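Local structure of lipase (Rhizopus niveus, 1LGY) at residues Lys19-Ala24 / Ser259-Asn264; Ala25-Arg30 / Val79-Asn84; Lys104-His109 / Asn182-Tyr187; Phe216-Val221 / Glu238-Asp243. The protein hydrolyses the ester bonds of triglycerides and of their partial glycerides, with a strong preference for the 1 and 3 positions. One frame throughout, in Å; residues are numbered along the deposited sequence.

Helix 11-26, which follows the short N-terminal strand 6-8, is used by the first two contacts. Contact 1 sets residues 19-24 against the hairpin 259-264 near the C terminus. It closes a loop that takes in nearly the whole chain, and the other three contacts nest inside it. Contact 2 follows directly, joining the end of the helix to the central strand 75-81 of this alpha/beta hydrolase fold, and it touches contact 1. Contact 3 comes later in series and ties strand 107-109 to the start of helix 183-192. Contact 4 closes a short loop between 216-221 and 238-243. Contacts 3 and 4 touch each other, across the chain's centre from contact 2.

Contact 1 of 4, residues Lys19-Ala24 / Ser259-Asn264; sequences KYAGIA and SYFDIN
Ala-21 of helix 11-26 points its methyl at the 259-264 hairpin. Its CB lies at the edge of the Phe-261 ring, near the ring plane, 3.8 Å from Phe-261 CD2. On the hairpin it also touches Tyr-260, with Ala-21 CB and Tyr-260 CB 4.1 Å apart. Ile-263 adds a third apolar partner. Its CG1 stands beside its own backbone N (chi1 -62°), and the extended chi2 carries CD1 out to the helix. There CD1 packs on the backbone of Gly-22, 3.6 Å from Gly-22 N. Gly-22 has no side chain, and the methyl comes close to the main chain.

No hydrogen bond crosses between the segments. Within each segment, backbone bonds hold the helix and the hairpin. The hairpin is a type I' turn from Tyr-260 to Ile-263, closed by Ile-263 N to Tyr-260 O at 3.1 Å and Tyr-260 N to Ile-263 O at 3.2 Å. Its positive phi values at Phe-261 and Asp-262 suit that turn. The Tyr-260 ring leads away from the helix, and its OH bonds to Asp-204 of the catalytic triad.

The interface is therefore a small buried apolar patch between two elements that each carry their own backbone bonds. Tyr-260 links it to the active site: one residue packs on the helix through CB and reaches a catalytic carboxylate through its hydroxyl.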
loop_
_atom_site.group_PDB
_atom_site.type_symbol
_atom_site.label_atom_id
_atom_site.label_comp_id
_atom_site.label_asym_id
_atom_site.label_seq_id
_atom_site.Cartn_x
_atom_site.Cartn_y
_atom_site.Cartn_z
ATOM N N LYS A 19 11.387 1.394 6.263
ATOM C CA LYS A 19 11.998 0.996 5.006
ATOM C C LYS A 19 10.968 1.029 3.925
ATOM O O LYS A 19 11.259 1.492 2.831
ATOM C CB LYS A 19 12.582 -0.423 5.091
ATOM C CG LYS A 19 13.059 -1.015 3.790
ATOM C CD LYS A 19 13.969 -2.129 4.201
ATOM C CE LYS A 19 14.752 -2.656 3.005
ATOM N NZ LYS A 19 14.128 -3.859 2.489
ATOM N N TYR A 20 9.752 0.597 4.261
ATOM C CA TYR A 20 8.709 0.562 3.278
ATOM C C TYR A 20 7.989 1.856 3.052
ATOM O O TYR A 20 7.471 2.054 1.952
ATOM C CB TYR A 20 7.759 -0.518 3.659
ATOM C CG TYR A 20 8.482 -1.840 3.539
ATOM C CD1 TYR A 20 9.060 -2.210 2.333
ATOM C CD2 TYR A 20 8.606 -2.658 4.637
ATOM C CE1 TYR A 20 9.775 -3.391 2.214
ATOM C CE2 TYR A 20 9.310 -3.842 4.529
ATOM C CZ TYR A 20 9.890 -4.191 3.319
ATOM O OH TYR A 20 10.620 -5.361 3.223
ATOM N N ALA A 21 7.954 2.772 4.016
ATOM C CA ALA A 21 7.405 4.064 3.755
ATOM C C ALA A 21 8.346 4.765 2.788
ATOM O O ALA A 21 7.923 5.315 1.781
ATOM C CB ALA A 21 7.333 4.786 5.043
ATOM N N GLY A 22 9.665 4.637 2.993
ATOM C CA GLY A 22 10.690 5.188 2.103
ATOM C C GLY A 22 10.634 4.678 0.661
ATOM O O GLY A 22 10.906 5.448 -0.269
ATOM N N ILE A 23 10.254 3.419 0.434
ATOM C CA ILE A 23 10.135 2.896 -0.902
ATOM C C ILE A 23 8.847 3.419 -1.475
ATOM O O ILE A 23 8.868 3.949 -2.573
ATOM C CB ILE A 23 10.143 1.361 -0.865
ATOM C CG1 ILE A 23 11.526 0.887 -0.330
ATOM C CG2 ILE A 23 9.876 0.821 -2.260
ATOM C CD1 ILE A 23 11.916 -0.608 -0.417
ATOM N N ALA A 24 7.729 3.372 -0.747
ATOM C CA ALA A 24 6.498 4.002 -1.227
ATOM C C ALA A 24 6.724 5.471 -1.609
ATOM O O ALA A 24 6.144 5.905 -2.587
ATOM C CB ALA A 24 5.451 3.934 -0.155
ATOM N N SER A 259 3.799 13.100 5.572
ATOM C CA SER A 259 5.120 12.651 5.968
ATOM C C SER A 259 4.977 11.426 6.831
ATOM O O SER A 259 4.019 11.373 7.557
ATOM C CB SER A 259 5.860 13.698 6.766
ATOM O OG SER A 259 4.918 14.349 7.612
ATOM N N TYR A 260 5.823 10.397 6.742
ATOM C CA TYR A 260 5.667 9.192 7.538
ATOM C C TYR A 260 7.040 8.918 8.013
ATOM O O TYR A 260 7.901 8.710 7.174
ATOM C CB TYR A 260 5.271 7.952 6.758
ATOM C CG TYR A 260 3.777 7.768 6.864
ATOM C CD1 TYR A 260 2.940 8.680 6.215
ATOM C CD2 TYR A 260 3.237 6.734 7.643
ATOM C CE1 TYR A 260 1.558 8.576 6.343
ATOM C CE2 TYR A 260 1.853 6.624 7.769
ATOM C CZ TYR A 260 1.048 7.557 7.113
ATOM O OH TYR A 260 -0.291 7.504 7.223
ATOM N N PHE A 261 7.229 8.908 9.329
ATOM C CA PHE A 261 8.517 8.670 9.941
ATOM C C PHE A 261 9.528 9.680 9.372
ATOM O O PHE A 261 10.681 9.330 9.067
ATOM C CB PHE A 261 9.014 7.274 9.632
ATOM C CG PHE A 261 8.101 6.108 9.897
ATOM C CD1 PHE A 261 7.891 5.668 11.199
ATOM C CD2 PHE A 261 7.525 5.435 8.815
ATOM C CE1 PHE A 261 7.101 4.541 11.411
ATOM C CE2 PHE A 261 6.737 4.314 9.049
ATOM C CZ PHE A 261 6.522 3.859 10.343
ATOM N N ASP A 262 8.994 10.901 9.144
ATOM C CA ASP A 262 9.695 12.027 8.561
ATOM C C ASP A 262 10.214 11.991 7.130
ATOM O O ASP A 262 11.074 12.785 6.720
ATOM C CB ASP A 262 10.837 12.388 9.500
ATOM C CG ASP A 262 10.281 12.967 10.775
ATOM O OD1 ASP A 262 9.409 13.840 10.706
ATOM O OD2 ASP A 262 10.712 12.530 11.840
ATOM N N ILE A 263 9.660 11.087 6.317
ATOM C CA ILE A 263 10.005 10.984 4.903
ATOM C C ILE A 263 8.900 11.731 4.147
ATOM O O ILE A 263 7.732 11.458 4.453
ATOM C CB ILE A 263 10.050 9.501 4.503
ATOM C CG1 ILE A 263 11.112 8.730 5.251
ATOM C CG2 ILE A 263 10.352 9.453 3.021
ATOM C CD1 ILE A 263 11.016 7.204 5.166
ATOM N N ASN A 264 9.135 12.678 3.217
ATOM C CA ASN A 264 8.018 13.268 2.485
ATOM C C ASN A 264 7.368 12.219 1.577
ATOM O O ASN A 264 8.015 11.467 0.832
ATOM C CB ASN A 264 8.473 14.453 1.624
ATOM C CG ASN A 264 7.454 14.965 0.621
ATOM O OD1 ASN A 264 7.596 14.700 -0.556
ATOM N ND2 ASN A 264 6.383 15.664 0.929
#

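Contact 2 of 4, residues Ala25-Arg30 / Val79-Asn84; sequences ATAYCR and VFRGTN
Arg-81 lays its aliphatic chain across the ring of Tyr-28. Its CD sits over one face in a CH-pi contact, 4.0 Å from the Tyr-28 ring centroid and 29° off the ring normal. The ring and guanidinium planes are 49° apart, not stacked flat. Arg-81 CG lies between the backbone N and the carbonyl carbon (chi1 67°), and from there the chain runs extended to NE alongside the turn. Asn-84 CB meets the same ring obliquely, 3.5 Å from Tyr-28 CE1. Next to the ring, Ala-27 CB packs on Val-79 CG1 at 3.6 Å.

Outside this shell, polar partners position the side chains. A water bridges the segments: it is 2.8 Å from Tyr-28 OH and accepts from Gly-82 N at 2.7 Å. Tyr-28 OH also bonds to His-144 ND1. The water and His-144 together hold the hydroxyl, and the Tyr-28 side chain touches Ser-145 of the catalytic site. Asn-84 ND2 bonds to Gly-266 O.

The turn itself runs from Thr-26 to Cys-29, type I, with Cys-29 N bonded to Thr-26 O. Cys-29 is joined to Cys-268 by a disulfide, which ties this turn to the C-terminal end. The contact thus sets the turn that follows helix 11-26 on the end of strand 75-81 and the loop after it. That strand lies between strands 63-70 and 138-144 of the central sheet.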
loop_
_atom_site.group_PDB
_atom_site.type_symbol
_atom_site.label_atom_id
_atom_site.label_comp_id
_atom_site.label_asym_id
_atom_site.label_seq_id
_atom_site.Cartn_x
_atom_site.Cartn_y
_atom_site.Cartn_z
ATOM N N ALA A 25 7.699 6.188 -1.025
ATOM C CA ALA A 25 7.912 7.601 -1.371
ATOM C C ALA A 25 8.591 7.879 -2.681
ATOM O O ALA A 25 8.428 8.894 -3.347
ATOM C CB ALA A 25 8.712 8.260 -0.290
ATOM N N THR A 26 9.294 6.848 -3.108
ATOM C CA THR A 26 10.024 6.882 -4.355
ATOM C C THR A 26 9.110 6.939 -5.535
ATOM O O THR A 26 9.490 7.491 -6.560
ATOM C CB THR A 26 10.938 5.639 -4.508
ATOM O OG1 THR A 26 10.135 4.468 -4.648
ATOM C CG2 THR A 26 11.808 5.467 -3.294
ATOM N N ALA A 27 7.888 6.420 -5.377
ATOM C CA ALA A 27 6.956 6.385 -6.485
ATOM C C ALA A 27 6.460 7.742 -6.912
ATOM O O ALA A 27 5.884 7.851 -7.998
ATOM C CB ALA A 27 5.738 5.546 -6.150
ATOM N N TYR A 28 6.721 8.759 -6.059
ATOM C CA TYR A 28 6.389 10.142 -6.380
ATOM C C TYR A 28 7.500 10.925 -7.058
ATOM O O TYR A 28 7.328 12.109 -7.394
ATOM C CB TYR A 28 6.013 10.915 -5.160
ATOM C CG TYR A 28 4.704 10.457 -4.548
ATOM C CD1 TYR A 28 3.486 10.926 -5.051
ATOM C CD2 TYR A 28 4.740 9.585 -3.453
ATOM C CE1 TYR A 28 2.304 10.514 -4.455
ATOM C CE2 TYR A 28 3.545 9.194 -2.852
ATOM C CZ TYR A 28 2.336 9.652 -3.358
ATOM O OH TYR A 28 1.148 9.227 -2.770
ATOM N N CYS A 29 8.642 10.294 -7.325
ATOM C CA CYS A 29 9.655 11.023 -8.041
ATOM C C CYS A 29 9.476 10.660 -9.472
ATOM O O CYS A 29 9.534 9.502 -9.850
ATOM C CB CYS A 29 11.031 10.631 -7.617
ATOM S SG CYS A 29 11.208 10.709 -5.831
ATOM N N ARG A 30 9.163 11.723 -10.215
ATOM C CA ARG A 30 9.009 11.687 -11.650
ATOM C C ARG A 30 10.147 10.924 -12.295
ATOM O O ARG A 30 9.915 10.135 -13.212
ATOM C CB ARG A 30 9.036 13.064 -12.264
ATOM C CG ARG A 30 7.899 14.013 -11.961
ATOM C CD ARG A 30 6.961 14.035 -13.153
ATOM N NE ARG A 30 7.577 14.574 -14.369
ATOM C CZ ARG A 30 7.135 14.220 -15.591
ATOM N NH1 ARG A 30 6.117 13.361 -15.791
ATOM N NH2 ARG A 30 7.734 14.740 -16.656
ATOM N N VAL A 79 5.379 -1.268 -6.677
ATOM C CA VAL A 79 5.115 -0.057 -5.900
ATOM C C VAL A 79 4.088 0.749 -6.625
ATOM O O VAL A 79 4.210 0.933 -7.825
ATOM C CB VAL A 79 6.439 0.752 -5.739
ATOM C CG1 VAL A 79 6.232 2.113 -5.090
ATOM C CG2 VAL A 79 7.381 -0.068 -4.860
ATOM N N PHE A 80 3.105 1.294 -5.924
ATOM C CA PHE A 80 2.080 2.129 -6.564
ATOM C C PHE A 80 1.914 3.506 -5.950
ATOM O O PHE A 80 2.332 3.776 -4.828
ATOM C CB PHE A 80 0.689 1.534 -6.492
ATOM C CG PHE A 80 0.477 0.199 -7.162
ATOM C CD1 PHE A 80 0.745 -0.959 -6.452
ATOM C CD2 PHE A 80 0.013 0.141 -8.484
ATOM C CE1 PHE A 80 0.555 -2.189 -7.062
ATOM C CE2 PHE A 80 -0.169 -1.109 -9.068
ATOM C CZ PHE A 80 0.102 -2.271 -8.363
ATOM N N ARG A 81 1.257 4.378 -6.739
ATOM C CA ARG A 81 0.771 5.671 -6.246
ATOM C C ARG A 81 -0.369 6.143 -7.149
ATOM O O ARG A 81 -0.394 5.831 -8.336
ATOM C CB ARG A 81 1.826 6.760 -6.288
ATOM C CG ARG A 81 2.255 7.184 -7.681
ATOM C CD ARG A 81 2.984 8.480 -7.611
ATOM N NE ARG A 81 2.945 9.051 -8.922
ATOM C CZ ARG A 81 2.168 10.100 -9.112
ATOM N NH1 ARG A 81 1.437 10.637 -8.152
ATOM N NH2 ARG A 81 2.119 10.652 -10.296
ATOM N N GLY A 82 -1.367 6.825 -6.588
ATOM C CA GLY A 82 -2.299 7.521 -7.428
ATOM C C GLY A 82 -1.806 8.955 -7.501
ATOM O O GLY A 82 -0.623 9.295 -7.365
ATOM N N THR A 83 -2.789 9.784 -7.794
ATOM C CA THR A 83 -2.624 11.212 -7.793
ATOM C C THR A 83 -2.122 11.743 -6.474
ATOM O O THR A 83 -2.699 11.477 -5.415
ATOM C CB THR A 83 -3.995 11.882 -8.120
ATOM O OG1 THR A 83 -3.834 13.281 -7.995
ATOM C CG2 THR A 83 -5.097 11.513 -7.146
ATOM N N ASN A 84 -1.119 12.607 -6.573
ATOM C CA ASN A 84 -0.681 13.314 -5.390
ATOM C C ASN A 84 -1.411 14.646 -5.143
ATOM O O ASN A 84 -0.941 15.488 -4.375
ATOM C CB ASN A 84 0.822 13.551 -5.484
ATOM C CG ASN A 84 1.261 14.581 -6.512
ATOM O OD1 ASN A 84 0.649 14.772 -7.570
ATOM N ND2 ASN A 84 2.370 15.258 -6.198
HETATM O O HOH W 1 -0.760 7.646 -4.124
#

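Contact 3 of 4, residues Lys104-His109 / Asn182-Tyr187; sequences KGAKVH and NPTFAY
Val-108 and Phe-185 form the tightly packed part of this contact. Val-108 CG1 lies over one face of the Phe-185 ring, 3.8 Å from the ring centroid and 21° off the normal. With chi1 at 164°, CG points away from the Phe-185 backbone N and the ring swings toward Val-108. Ala-106 CB packs just beyond, 4.1 Å from Phe-185 CB. All three of these residues are buried.

One backbone bond spans the two segments here. Asn-182 N donates to Lys-107 O at 3.0 Å, nearly straight at 166°. Asn-182 is the N-cap of helix 183-192, and its side chain stands against the Lys-107 backbone, with CB 3.8 Å from Lys-107 O.

The other side is more open to solvent, though still close at single points. Thr-184 lies on the backbone of exposed Gly-105, with CB 3.3 Å from Gly-105 O and CG2 3.6 Å from Ala-106 N. Lys-107 packs on Asn-182 only near its root. Its amino group leads away to a salt bridge with Asp-99.

The contact is structural packing away from the annotated sites. It fixes the first turn of helix 183-192 against strand 107-109, which pairs antiparallel with strand 97-99. Tyr-100 meets the Phe-185 ring edge-to-face. Leu-152 and Leu-153 of helix 146-161 touch Phe-185 and Val-108 respectively, extending the apolar layer.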
loop_
_atom_site.group_PDB
_atom_site.type_symbol
_atom_site.label_atom_id
_atom_site.label_comp_id
_atom_site.label_asym_id
_atom_site.label_seq_id
_atom_site.Cartn_x
_atom_site.Cartn_y
_atom_site.Cartn_z
ATOM N N LYS A 104 -17.444 -14.425 -3.269
ATOM C CA LYS A 104 -18.893 -14.344 -3.135
ATOM C C LYS A 104 -19.176 -13.664 -1.827
ATOM O O LYS A 104 -18.581 -13.966 -0.799
ATOM C CB LYS A 104 -19.468 -15.804 -3.264
ATOM C CG LYS A 104 -20.266 -16.679 -2.266
ATOM C CD LYS A 104 -21.727 -16.232 -2.065
ATOM C CE LYS A 104 -22.472 -17.076 -1.042
ATOM N NZ LYS A 104 -23.649 -16.345 -0.594
ATOM N N GLY A 105 -19.924 -12.570 -2.022
ATOM C CA GLY A 105 -20.274 -11.695 -0.930
ATOM C C GLY A 105 -19.376 -10.471 -0.799
ATOM O O GLY A 105 -19.687 -9.549 -0.026
ATOM N N ALA A 106 -18.242 -10.418 -1.503
ATOM C CA ALA A 106 -17.317 -9.289 -1.402
ATOM C C ALA A 106 -17.602 -8.185 -2.409
ATOM O O ALA A 106 -18.117 -8.432 -3.506
ATOM C CB ALA A 106 -15.923 -9.795 -1.632
ATOM N N LYS A 107 -17.257 -6.955 -2.008
ATOM C CA LYS A 107 -17.390 -5.740 -2.803
ATOM C C LYS A 107 -16.276 -4.779 -2.443
ATOM O O LYS A 107 -15.959 -4.567 -1.284
ATOM C CB LYS A 107 -18.667 -5.009 -2.529
ATOM C CG LYS A 107 -19.933 -5.770 -2.885
ATOM C CD LYS A 107 -21.065 -4.837 -2.531
ATOM C CE LYS A 107 -22.358 -5.621 -2.542
ATOM N NZ LYS A 107 -22.807 -5.929 -3.890
ATOM N N VAL A 108 -15.637 -4.154 -3.402
ATOM C CA VAL A 108 -14.566 -3.204 -3.147
ATOM C C VAL A 108 -14.995 -1.844 -3.690
ATOM O O VAL A 108 -15.929 -1.774 -4.484
ATOM C CB VAL A 108 -13.269 -3.683 -3.853
ATOM C CG1 VAL A 108 -12.775 -4.973 -3.219
ATOM C CG2 VAL A 108 -13.538 -3.972 -5.320
ATOM N N HIS A 109 -14.300 -0.757 -3.348
ATOM C CA HIS A 109 -14.604 0.564 -3.848
ATOM C C HIS A 109 -14.609 0.511 -5.343
ATOM O O HIS A 109 -13.729 -0.067 -5.951
ATOM C CB HIS A 109 -13.552 1.523 -3.358
ATOM C CG HIS A 109 -13.756 2.984 -3.732
ATOM N ND1 HIS A 109 -14.350 3.952 -3.052
ATOM C CD2 HIS A 109 -13.264 3.565 -4.851
ATOM C CE1 HIS A 109 -14.227 5.078 -3.707
ATOM N NE2 HIS A 109 -13.565 4.817 -4.794
ATOM N N ASN A 182 -15.841 -3.880 1.671
ATOM C CA ASN A 182 -16.875 -4.182 2.653
ATOM C C ASN A 182 -16.445 -5.265 3.660
ATOM O O ASN A 182 -15.345 -5.801 3.501
ATOM C CB ASN A 182 -18.115 -4.603 1.857
ATOM C CG ASN A 182 -17.995 -6.015 1.296
ATOM O OD1 ASN A 182 -18.946 -6.791 1.309
ATOM N ND2 ASN A 182 -16.840 -6.445 0.810
ATOM N N PRO A 183 -17.186 -5.652 4.716
ATOM C CA PRO A 183 -16.692 -6.641 5.665
ATOM C C PRO A 183 -16.332 -8.002 5.101
ATOM O O PRO A 183 -15.306 -8.538 5.524
ATOM C CB PRO A 183 -17.779 -6.680 6.714
ATOM C CG PRO A 183 -18.410 -5.291 6.656
ATOM C CD PRO A 183 -18.434 -5.036 5.195
ATOM N N THR A 184 -17.117 -8.584 4.161
ATOM C CA THR A 184 -16.760 -9.860 3.563
ATOM C C THR A 184 -15.425 -9.755 2.862
ATOM O O THR A 184 -14.686 -10.728 2.832
ATOM C CB THR A 184 -17.806 -10.342 2.519
ATOM O OG1 THR A 184 -19.055 -10.608 3.201
ATOM C CG2 THR A 184 -17.311 -11.578 1.761
ATOM N N PHE A 185 -15.042 -8.626 2.249
ATOM C CA PHE A 185 -13.762 -8.565 1.556
ATOM C C PHE A 185 -12.697 -8.543 2.618
ATOM O O PHE A 185 -11.709 -9.237 2.482
ATOM C CB PHE A 185 -13.684 -7.308 0.677
ATOM C CG PHE A 185 -12.311 -6.896 0.191
ATOM C CD1 PHE A 185 -11.753 -7.484 -0.926
ATOM C CD2 PHE A 185 -11.590 -5.901 0.897
ATOM C CE1 PHE A 185 -10.472 -7.102 -1.360
ATOM C CE2 PHE A 185 -10.325 -5.530 0.459
ATOM C CZ PHE A 185 -9.766 -6.132 -0.668
ATOM N N ALA A 186 -12.900 -7.801 3.680
ATOM C CA ALA A 186 -11.942 -7.733 4.765
ATOM C C ALA A 186 -11.636 -9.098 5.352
ATOM O O ALA A 186 -10.493 -9.491 5.609
ATOM C CB ALA A 186 -12.527 -6.834 5.850
ATOM N N TYR A 187 -12.713 -9.859 5.486
ATOM C CA TYR A 187 -12.633 -11.154 6.075
ATOM C C TYR A 187 -11.786 -12.008 5.173
ATOM O O TYR A 187 -10.835 -12.615 5.644
ATOM C CB TYR A 187 -14.037 -11.757 6.235
ATOM C CG TYR A 187 -13.980 -13.226 6.649
ATOM C CD1 TYR A 187 -13.679 -13.535 7.963
ATOM C CD2 TYR A 187 -14.153 -14.249 5.711
ATOM C CE1 TYR A 187 -13.535 -14.860 8.354
ATOM C CE2 TYR A 187 -14.007 -15.587 6.103
ATOM C CZ TYR A 187 -13.697 -15.863 7.427
ATOM O OH TYR A 187 -13.480 -17.152 7.840
#

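Contact 4 of 4, residues Phe216-Val221 / Glu238-Asp243; sequences FLHPGV and EIETKD
Glu-240 OE2 accepts a hydrogen bond from His-218 N at 3.3 Å. The N-H comes from above the carboxylate plane, 38° out of it. Glu-240 CG lies between its backbone N and carbonyl carbon (chi1 50°), and the extended chain beyond it carries the carboxylate to the His-218 backbone. OE2 also makes a salt bridge with Arg-179, and OE1 takes a bond from Asn-246, so several donors hold the group. The nearby arginine probably favours its charged form. Two weak hydrogen bonds continue along the backbone. Glu-240 N meets His-218 O at 3.3 Å, and Gly-220 N meets Glu-238 O at 3.1 Å. They flank the single beta bridge of Pro-219 with Ile-239. Pro-219 CA also points a C-H at Glu-238 O, 3.4 Å away.

The His-218 ring crosses the carboxylate obliquely, with the two planes 64° apart, and Glu-240 OE1 lies at the ring edge. His-218 NE2 is hydrogen-bonded to Pro-207 O.

Packing completes the contact. Leu-217 CD1 lies 3.7 Å from Glu-240 CG, as the two side chains slide past each other in opposite directions. Leu-217 CD2 meets Ile-239 CG2 at 3.9 Å, where the side chains cross at about a right angle.

The bridge and the Glu-240 carboxylate join two irregular loops near one edge of the central sheet. The His-218 side chain is about 9 Å from that of catalytic Asp-204. Residues 216-221 lead into strand 221-227, and residues 238-243 follow strand 231-235, its antiparallel neighbour. Strand 196-201 contributes Phe-196 against Pro-219 and Arg-198 against His-218, while helix 183-192 packs on Leu-217, Pro-219 and Ile-239.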
loop_
_atom_site.group_PDB
_atom_site.type_symbol
_atom_site.label_atom_id
_atom_site.label_comp_id
_atom_site.label_asym_id
_atom_site.label_seq_id
_atom_site.Cartn_x
_atom_site.Cartn_y
_atom_site.Cartn_z
ATOM N N PHE A 216 -17.591 0.280 4.807
ATOM C CA PHE A 216 -16.217 -0.115 4.485
ATOM C C PHE A 216 -15.440 -0.561 5.690
ATOM O O PHE A 216 -15.671 0.020 6.752
ATOM C CB PHE A 216 -15.497 1.053 3.855
ATOM C CG PHE A 216 -15.892 1.304 2.408
ATOM C CD1 PHE A 216 -16.989 2.105 2.096
ATOM C CD2 PHE A 216 -15.085 0.815 1.389
ATOM C CE1 PHE A 216 -17.252 2.421 0.763
ATOM C CE2 PHE A 216 -15.360 1.142 0.056
ATOM C CZ PHE A 216 -16.443 1.948 -0.250
ATOM N N LEU A 217 -14.535 -1.553 5.572
ATOM C CA LEU A 217 -13.748 -2.045 6.718
ATOM C C LEU A 217 -12.334 -2.436 6.296
ATOM O O LEU A 217 -12.158 -2.921 5.188
ATOM C CB LEU A 217 -14.445 -3.235 7.330
ATOM C CG LEU A 217 -13.822 -3.859 8.598
ATOM C CD1 LEU A 217 -14.029 -3.004 9.862
ATOM C CD2 LEU A 217 -14.454 -5.195 8.760
ATOM N N HIS A 218 -11.337 -2.172 7.134
ATOM C CA HIS A 218 -9.937 -2.412 6.838
ATOM C C HIS A 218 -9.480 -3.765 7.383
ATOM O O HIS A 218 -9.729 -3.996 8.561
ATOM C CB HIS A 218 -8.997 -1.466 7.525
ATOM C CG HIS A 218 -8.602 -0.129 6.942
ATOM N ND1 HIS A 218 -8.006 0.115 5.814
ATOM C CD2 HIS A 218 -8.710 1.054 7.625
ATOM C CE1 HIS A 218 -7.734 1.391 5.786
ATOM N NE2 HIS A 218 -8.162 1.944 6.888
ATOM N N PRO A 219 -8.797 -4.670 6.657
ATOM C CA PRO A 219 -8.132 -5.854 7.190
ATOM C C PRO A 219 -6.710 -5.471 7.567
ATOM O O PRO A 219 -6.351 -4.285 7.480
ATOM C CB PRO A 219 -8.223 -6.815 6.048
ATOM C CG PRO A 219 -7.868 -5.894 4.914
ATOM C CD PRO A 219 -8.798 -4.727 5.201
ATOM N N GLY A 220 -5.874 -6.451 7.935
ATOM C CA GLY A 220 -4.449 -6.165 8.169
ATOM C C GLY A 220 -4.134 -5.549 9.503
ATOM O O GLY A 220 -5.065 -5.020 10.118
ATOM N N VAL A 221 -2.862 -5.580 9.980
ATOM C CA VAL A 221 -2.597 -5.060 11.312
ATOM C C VAL A 221 -2.006 -3.692 11.296
ATOM O O VAL A 221 -1.060 -3.340 10.635
ATOM C CB VAL A 221 -1.709 -6.053 12.228
ATOM C CG1 VAL A 221 -1.311 -7.269 11.428
ATOM C CG2 VAL A 221 -0.560 -5.323 12.903
ATOM N N GLU A 238 -6.411 -8.431 13.140
ATOM C CA GLU A 238 -6.297 -8.331 11.678
ATOM C C GLU A 238 -7.537 -7.757 10.987
ATOM O O GLU A 238 -7.766 -7.966 9.790
ATOM C CB GLU A 238 -6.015 -9.704 11.077
ATOM C CG GLU A 238 -4.620 -10.259 11.301
ATOM C CD GLU A 238 -4.577 -11.732 11.725
ATOM O OE1 GLU A 238 -5.455 -12.513 11.330
ATOM O OE2 GLU A 238 -3.651 -12.091 12.468
ATOM N N ILE A 239 -8.367 -7.122 11.827
ATOM C CA ILE A 239 -9.585 -6.381 11.485
ATOM C C ILE A 239 -9.459 -5.112 12.312
ATOM O O ILE A 239 -8.948 -5.166 13.433
ATOM C CB ILE A 239 -10.875 -7.122 11.906
ATOM C CG1 ILE A 239 -11.024 -8.389 11.084
ATOM C CG2 ILE A 239 -12.089 -6.269 11.684
ATOM C CD1 ILE A 239 -10.697 -8.401 9.569
ATOM N N GLU A 240 -9.936 -3.965 11.841
ATOM C CA GLU A 240 -9.665 -2.772 12.642
ATOM C C GLU A 240 -10.489 -2.494 13.887
ATOM O O GLU A 240 -11.717 -2.608 13.958
ATOM C CB GLU A 240 -9.699 -1.510 11.767
ATOM C CG GLU A 240 -10.895 -1.381 10.897
ATOM C CD GLU A 240 -11.153 0.009 10.370
ATOM O OE1 GLU A 240 -10.640 1.005 10.898
ATOM O OE2 GLU A 240 -11.902 0.086 9.416
ATOM N N THR A 241 -9.601 -2.266 14.870
ATOM C CA THR A 241 -9.912 -1.898 16.227
ATOM C C THR A 241 -10.169 -0.412 16.312
ATOM O O THR A 241 -9.668 0.396 15.519
ATOM C CB THR A 241 -8.743 -2.205 17.246
ATOM O OG1 THR A 241 -7.678 -1.334 16.900
ATOM C CG2 THR A 241 -8.132 -3.593 17.163
ATOM N N LYS A 242 -10.904 -0.090 17.371
ATOM C CA LYS A 242 -11.057 1.290 17.766
ATOM C C LYS A 242 -9.911 1.676 18.698
ATOM O O LYS A 242 -9.901 2.769 19.255
ATOM C CB LYS A 242 -12.411 1.486 18.458
ATOM C CG LYS A 242 -12.765 0.553 19.610
ATOM C CD LYS A 242 -14.188 0.871 20.103
ATOM C CE LYS A 242 -14.833 -0.204 20.999
ATOM N NZ LYS A 242 -14.134 -0.389 22.261
ATOM N N ASP A 243 -8.910 0.799 18.905
ATOM C CA ASP A 243 -7.839 1.122 19.847
ATOM C C ASP A 243 -6.698 1.888 19.225
ATOM O O ASP A 243 -5.906 2.496 19.961
ATOM C CB ASP A 243 -7.225 -0.108 20.473
ATOM C CG ASP A 243 -8.186 -1.026 21.205
ATOM O OD1 ASP A 243 -9.218 -0.596 21.716
ATOM O OD2 ASP A 243 -7.882 -2.214 21.250
#